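Side-chain contact in DUF3299 domain-containing protein (Pseudomonas aeruginosa, PDB 4HSP), which is of unknown function but belongs to the DUF3299 family, whose members are grouped with the OB-fold clan, and is probably made with a signal peptide: residues Gly105-Met108 with Asp109-Tyr112. Sequence-based numbering, arbitrary orientation. Where two conformers were deposited one is given.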
loop_
_atom_site.group_PDB
_atom_site.type_symbol
_atom_site.label_atom_id
_atom_site.label_comp_id
_atom_site.label_asym_id
_atom_site.label_seq_id
_atom_site.Cartn_x
_atom_site.Cartn_y
_atom_site.Cartn_z
ATOM N N GLY A 105 -16.602 6.567 -9.851
ATOM C CA GLY A 105 -15.566 6.622 -8.826
ATOM C C GLY A 105 -14.408 5.659 -9.001
ATOM O O GLY A 105 -14.486 4.718 -9.793
ATOM N N VAL A 106 -13.328 5.888 -8.249
ATOM C CA VAL A 106 -12.144 5.034 -8.253
ATOM C C VAL A 106 -12.055 4.341 -6.909
ATOM O O VAL A 106 -12.300 4.966 -5.884
ATOM C CB VAL A 106 -10.826 5.809 -8.564
ATOM C CG1 VAL A 106 -9.647 4.856 -8.736
ATOM C CG2 VAL A 106 -10.972 6.695 -9.787
ATOM N N GLN A 107 -11.647 3.067 -6.916
ATOM C CA GLN A 107 -11.435 2.228 -5.731
ATOM C C GLN A 107 -10.305 2.805 -4.885
ATOM O O GLN A 107 -9.230 3.047 -5.430
ATOM C CB GLN A 107 -11.085 0.789 -6.163
ATOM C CG GLN A 107 -11.981 0.183 -7.258
ATOM C CD GLN A 107 -13.172 -0.570 -6.718
ATOM O OE1 GLN A 107 -13.403 -0.651 -5.500
ATOM N NE2 GLN A 107 -13.956 -1.149 -7.623
HETATM N N MSE A 108 -10.556 3.026 -3.564
HETATM C CA MSE A 108 -9.599 3.570 -2.582
HETATM C C MSE A 108 -8.302 2.754 -2.517
HETATM O O MSE A 108 -7.225 3.309 -2.269
HETATM C CB MSE A 108 -10.239 3.588 -1.182
HETATM C CG MSE A 108 -11.745 3.750 -1.203
HETATM SE SE MSE A 108 -12.596 3.152 0.451
HETATM C CE MSE A 108 -12.865 1.311 0.029
ATOM N N ASP A 109 -8.427 1.418 -2.713
ATOM C CA ASP A 109 -7.362 0.412 -2.657
ATOM C C ASP A 109 -6.271 0.631 -3.722
ATOM O O ASP A 109 -5.088 0.753 -3.371
ATOM C CB ASP A 109 -7.953 -1.029 -2.768
ATOM C CG ASP A 109 -8.756 -1.377 -4.026
ATOM O OD1 ASP A 109 -8.128 -1.676 -5.072
ATOM O OD2 ASP A 109 -10.003 -1.450 -3.938
ATOM N N GLU A 110 -6.681 0.722 -5.000
ATOM C CA GLU A 110 -5.807 0.826 -6.157
ATOM C C GLU A 110 -5.256 2.264 -6.460
ATOM O O GLU A 110 -4.971 2.560 -7.616
ATOM C CB GLU A 110 -6.497 0.203 -7.394
ATOM C CG GLU A 110 -7.836 0.790 -7.821
ATOM C CD GLU A 110 -8.391 0.279 -9.143
ATOM O OE1 GLU A 110 -7.689 -0.498 -9.833
ATOM O OE2 GLU A 110 -9.520 0.685 -9.505
ATOM N N LEU A 111 -4.968 3.086 -5.425
ATOM C CA LEU A 111 -4.431 4.441 -5.606
ATOM C C LEU A 111 -2.903 4.518 -5.473
ATOM O O LEU A 111 -2.348 5.616 -5.380
ATOM C CB LEU A 111 -5.075 5.442 -4.630
ATOM C CG LEU A 111 -6.600 5.665 -4.718
ATOM C CD1 LEU A 111 -7.040 6.747 -3.739
ATOM C CD2 LEU A 111 -7.044 6.031 -6.124
ATOM N N TYR A 112 -2.225 3.370 -5.504
ATOM C CA TYR A 112 -0.763 3.213 -5.405
ATOM C C TYR A 112 -0.145 3.372 -6.793
ATOM O O TYR A 112 1.063 3.525 -6.936
ATOM C CB TYR A 112 -0.427 1.807 -4.812
ATOM C CG TYR A 112 -0.945 0.656 -5.666
ATOM C CD1 TYR A 112 -2.278 0.251 -5.595
ATOM C CD2 TYR A 112 -0.130 0.040 -6.617
ATOM C CE1 TYR A 112 -2.786 -0.732 -6.448
ATOM C CE2 TYR A 112 -0.626 -0.957 -7.464
ATOM C CZ TYR A 112 -1.956 -1.336 -7.379
ATOM O OH TYR A 112 -2.460 -2.327 -8.191
#
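Gln107 and Asp109 run alongside each other, with their side chains heading in a common direction. Asp109 OD2 sits 3.3 Å from Gln107 CB, so the carboxylate meets the aliphatic base of the glutamine. The amide is further off: Gln107 OE1 is 3.8 Å from Asp109 OD2, and the amide and carboxylate planes differ by 33°. Met108, modelled as selenomethionine, lies between them in sequence. It touches the following residues through CB and its carbonyl O, while the rest of its side chain turns away. That carbonyl O lies 3.5 Å from Leu111 CG, and Leu111 CD1 is also near it. Glu110 reaches back to the same glutamine. A chi1 of 59° starts its chain over its own backbone, and the extended remainder carries OE2 to 3.4 Å from Gln107 CG. The amide and this second carboxylate are turned 64° apart. Two acidic groups thus approach one glutamine stem, and no clear hydrogen bond joins them to it. The backbone makes a beta turn from Gln107 to Glu110 as the chain runs on from strand 105-107 of the mixed sheet, consistent with an OB-like fold. Leu111 CD2 packs on Val106 CG1 at 3.9 Å. Leu111 also touches Ile63 and Pro65 of strand 55-68 and Val74 of strand 73-80. Asp109, and Met108 in the conformer given, pack on Ile87 of a second subunit.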